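Local coordinates for protein isoflavone reductase (Medicago sativa, PDB 2GAS) that reduces achiral isoflavones to chiral isoflavanones with NADPH, a late step in the biosynthesis of the pterocarpan phytoalexin medicarpin, at residues 10-20 / 48-57. Sequence-based numbering, arbitrary orientation.
Sequences PTGAIGRHIVW and LIDNYQSLGV
Tyr52 OH donates to Pro10 O (2.7 Å) from above the carbonyl plane, tying helix 42-54 to the glycine-rich turn. In a second hydrogen bond Trp20 NE1 gives a fairly straight bond to Asn51 OD1 (2.8 Å, 159°), with the oxygen in the indole plane and the amide turned nearly perpendicular to the ring. Asn51 CG lies trans to its own backbone N (chi1 176°), which carries OD1 out to the indole. Among the aromatic contacts, Tyr52 turns its edge to the five-membered ring of Trp20 in an offset edge-to-face pair, while Val19 CG1 sits over the centre of one phenol face, a CH-pi contact 3.9 Å from the centroid. Apolar contacts flank these: Leu48 CD1 meets Trp20 CZ2, and Val19 CG1 also touches Val57 CG2. Leu48 CD2 covers one face of the Arg16 guanidinium, which itself bonds Thr11 O through NH2 and Gly12 O through NE. With an alanine at Tyr52, Pro10 O is likely to lose this donor and a gap to open between Val19 CG1 and the indole. Pro10, Thr11 and Gly12, inferred to bind NADP(+), thus each have their backbone oxygen held by Tyr52 or Arg16, consistent with a fixed course for this Rossmann-domain turn between nearly parallel helical segments (11°).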
loop_
_atom_site.group_PDB
_atom_site.type_symbol
_atom_site.label_atom_id
_atom_site.label_comp_id
_atom_site.label_asym_id
_atom_site.label_seq_id
_atom_site.Cartn_x
_atom_site.Cartn_y
_atom_site.Cartn_z
ATOM N N PRO A 10 0.591 12.207 5.377
ATOM C CA PRO A 10 -0.158 12.760 4.246
ATOM C C PRO A 10 0.612 13.178 2.994
ATOM O O PRO A 10 0.039 13.199 1.900
ATOM C CB PRO A 10 -0.913 13.928 4.883
ATOM C CG PRO A 10 0.063 14.426 5.889
ATOM C CD PRO A 10 0.563 13.140 6.519
ATOM N N THR A 11 1.893 13.511 3.129
ATOM C CA THR A 11 2.651 13.919 1.948
ATOM C C THR A 11 3.466 12.796 1.313
ATOM O O THR A 11 4.198 13.023 0.352
ATOM C CB THR A 11 3.589 15.118 2.246
ATOM O OG1 THR A 11 4.601 14.728 3.182
ATOM C CG2 THR A 11 2.790 16.287 2.807
ATOM N N GLY A 12 3.337 11.581 1.838
ATOM C CA GLY A 12 4.065 10.463 1.261
ATOM C C GLY A 12 3.515 10.069 -0.103
ATOM O O GLY A 12 2.458 10.551 -0.516
ATOM N N ALA A 13 4.220 9.180 -0.801
ATOM C CA ALA A 13 3.799 8.733 -2.125
ATOM C C ALA A 13 2.408 8.115 -2.078
ATOM O O ALA A 13 1.597 8.309 -2.981
ATOM C CB ALA A 13 4.797 7.723 -2.675
ATOM N N ILE A 14 2.129 7.379 -1.010
ATOM C CA ILE A 14 0.835 6.727 -0.856
ATOM C C ILE A 14 -0.193 7.634 -0.191
ATOM O O ILE A 14 -1.333 7.737 -0.643
ATOM C CB ILE A 14 0.983 5.436 -0.012
ATOM C CG1 ILE A 14 1.985 4.494 -0.683
ATOM C CG2 ILE A 14 -0.367 4.762 0.167
ATOM C CD1 ILE A 14 1.718 4.237 -2.153
ATOM N N GLY A 15 0.226 8.293 0.883
ATOM C CA GLY A 15 -0.663 9.171 1.620
ATOM C C GLY A 15 -1.350 10.266 0.828
ATOM O O GLY A 15 -2.517 10.550 1.079
ATOM N N ARG A 16 -0.651 10.877 -0.122
ATOM C CA ARG A 16 -1.257 11.960 -0.895
ATOM C C ARG A 16 -2.517 11.513 -1.628
ATOM O O ARG A 16 -3.479 12.271 -1.736
ATOM C CB ARG A 16 -0.247 12.547 -1.891
ATOM C CG ARG A 16 0.157 11.605 -3.018
ATOM C CD ARG A 16 1.359 12.152 -3.790
ATOM N NE ARG A 16 2.562 12.180 -2.961
ATOM C CZ ARG A 16 3.751 12.600 -3.382
ATOM N NH1 ARG A 16 3.899 13.033 -4.630
ATOM N NH2 ARG A 16 4.792 12.581 -2.562
ATOM N N HIS A 17 -2.526 10.282 -2.124
ATOM C CA HIS A 17 -3.691 9.790 -2.848
ATOM C C HIS A 17 -4.859 9.492 -1.926
ATOM O O HIS A 17 -6.018 9.530 -2.344
ATOM C CB HIS A 17 -3.294 8.568 -3.674
ATOM C CG HIS A 17 -2.335 8.897 -4.774
ATOM N ND1 HIS A 17 -2.708 9.616 -5.890
ATOM C CD2 HIS A 17 -0.999 8.697 -4.884
ATOM C CE1 HIS A 17 -1.643 9.847 -6.637
ATOM N NE2 HIS A 17 -0.593 9.301 -6.048
ATOM N N ILE A 18 -4.552 9.188 -0.668
ATOM C CA ILE A 18 -5.584 8.937 0.324
ATOM C C ILE A 18 -6.209 10.286 0.680
ATOM O O ILE A 18 -7.430 10.401 0.812
ATOM C CB ILE A 18 -4.982 8.278 1.584
ATOM C CG1 ILE A 18 -4.378 6.929 1.202
ATOM C CG2 ILE A 18 -6.056 8.090 2.646
ATOM C CD1 ILE A 18 -5.386 5.929 0.722
ATOM N N VAL A 19 -5.370 11.310 0.823
ATOM C CA VAL A 19 -5.871 12.647 1.130
ATOM C C VAL A 19 -6.786 13.101 -0.009
ATOM O O VAL A 19 -7.909 13.546 0.228
ATOM C CB VAL A 19 -4.723 13.676 1.282
ATOM C CG1 VAL A 19 -5.298 15.082 1.381
ATOM C CG2 VAL A 19 -3.893 13.356 2.522
ATOM N N TRP A 20 -6.317 12.975 -1.247
ATOM C CA TRP A 20 -7.133 13.397 -2.382
ATOM C C TRP A 20 -8.436 12.602 -2.517
ATOM O O TRP A 20 -9.476 13.161 -2.862
ATOM C CB TRP A 20 -6.329 13.324 -3.685
ATOM C CG TRP A 20 -5.258 14.385 -3.774
ATOM C CD1 TRP A 20 -5.356 15.682 -3.352
ATOM C CD2 TRP A 20 -3.950 14.247 -4.338
ATOM N NE1 TRP A 20 -4.190 16.359 -3.618
ATOM C CE2 TRP A 20 -3.310 15.502 -4.225
ATOM C CE3 TRP A 20 -3.253 13.182 -4.931
ATOM C CZ2 TRP A 20 -2.005 15.725 -4.683
ATOM C CZ3 TRP A 20 -1.954 13.404 -5.386
ATOM C CH2 TRP A 20 -1.345 14.668 -5.258
ATOM N N LEU A 48 2.434 20.046 -1.945
ATOM C CA LEU A 48 1.349 19.204 -1.469
ATOM C C LEU A 48 0.509 19.911 -0.406
ATOM O O LEU A 48 -0.718 19.929 -0.487
ATOM C CB LEU A 48 1.923 17.895 -0.916
ATOM C CG LEU A 48 1.682 16.563 -1.639
ATOM C CD1 LEU A 48 1.366 16.758 -3.109
ATOM C CD2 LEU A 48 2.910 15.690 -1.449
ATOM N N ILE A 49 1.165 20.504 0.586
ATOM C CA ILE A 49 0.437 21.197 1.643
ATOM C C ILE A 49 -0.408 22.351 1.097
ATOM O O ILE A 49 -1.549 22.546 1.524
ATOM C CB ILE A 49 1.399 21.733 2.723
ATOM C CG1 ILE A 49 2.150 20.566 3.371
ATOM C CG2 ILE A 49 0.620 22.516 3.774
ATOM C CD1 ILE A 49 1.259 19.559 4.060
ATOM N N ASP A 50 0.148 23.115 0.162
ATOM C CA ASP A 50 -0.590 24.228 -0.430
ATOM C C ASP A 50 -1.817 23.687 -1.150
ATOM O O ASP A 50 -2.911 24.247 -1.042
ATOM C CB ASP A 50 0.272 24.988 -1.435
ATOM C CG ASP A 50 1.277 25.912 -0.773
ATOM O OD1 ASP A 50 1.182 26.131 0.457
ATOM O OD2 ASP A 50 2.153 26.433 -1.497
ATOM N N ASN A 51 -1.626 22.601 -1.892
ATOM C CA ASN A 51 -2.722 21.989 -2.623
ATOM C C ASN A 51 -3.805 21.516 -1.662
ATOM O O ASN A 51 -4.991 21.769 -1.877
ATOM C CB ASN A 51 -2.212 20.814 -3.468
ATOM C CG ASN A 51 -3.335 20.082 -4.173
ATOM O OD1 ASN A 51 -3.938 19.167 -3.620
ATOM N ND2 ASN A 51 -3.639 20.500 -5.398
ATOM N N TYR A 52 -3.394 20.836 -0.597
ATOM C CA TYR A 52 -4.339 20.341 0.394
ATOM C C TYR A 52 -5.170 21.480 0.976
ATOM O O TYR A 52 -6.394 21.388 1.055
ATOM C CB TYR A 52 -3.596 19.630 1.530
ATOM C CG TYR A 52 -2.852 18.374 1.121
ATOM C CD1 TYR A 52 -1.981 17.751 2.014
ATOM C CD2 TYR A 52 -3.005 17.813 -0.150
ATOM C CE1 TYR A 52 -1.273 16.606 1.655
ATOM C CE2 TYR A 52 -2.297 16.661 -0.522
ATOM C CZ TYR A 52 -1.429 16.069 0.390
ATOM O OH TYR A 52 -0.687 14.962 0.024
ATOM N N GLN A 53 -4.509 22.558 1.379
ATOM C CA GLN A 53 -5.233 23.686 1.949
ATOM C C GLN A 53 -6.197 24.325 0.953
ATOM O O GLN A 53 -7.284 24.768 1.337
ATOM C CB GLN A 53 -4.250 24.728 2.491
ATOM C CG GLN A 53 -3.483 24.232 3.709
ATOM C CD GLN A 53 -2.769 25.343 4.454
ATOM O OE1 GLN A 53 -1.899 26.013 3.908
ATOM N NE2 GLN A 53 -3.142 25.542 5.711
ATOM N N SER A 54 -5.816 24.363 -0.321
ATOM C CA SER A 54 -6.684 24.949 -1.339
ATOM C C SER A 54 -7.932 24.091 -1.543
ATOM O O SER A 54 -8.942 24.570 -2.062
ATOM C CB SER A 54 -5.939 25.100 -2.671
ATOM O OG SER A 54 -5.728 23.847 -3.302
ATOM N N LEU A 55 -7.853 22.825 -1.135
ATOM C CA LEU A 55 -8.964 21.885 -1.263
ATOM C C LEU A 55 -9.813 21.771 -0.001
ATOM O O LEU A 55 -10.800 21.035 0.029
ATOM C CB LEU A 55 -8.439 20.493 -1.625
ATOM C CG LEU A 55 -7.774 20.323 -2.989
ATOM C CD1 LEU A 55 -7.202 18.915 -3.099
ATOM C CD2 LEU A 55 -8.790 20.591 -4.098
ATOM N N GLY A 56 -9.422 22.480 1.047
ATOM C CA GLY A 56 -10.182 22.429 2.279
ATOM C C GLY A 56 -9.671 21.436 3.307
ATOM O O GLY A 56 -10.324 21.208 4.324
ATOM N N VAL A 57 -8.517 20.831 3.051
ATOM C CA VAL A 57 -7.953 19.897 4.020
ATOM C C VAL A 57 -7.571 20.711 5.246
ATOM O O VAL A 57 -6.992 21.793 5.123
ATOM C CB VAL A 57 -6.683 19.196 3.481
ATOM C CG1 VAL A 57 -6.055 18.333 4.572
ATOM C CG2 VAL A 57 -7.036 18.329 2.284
#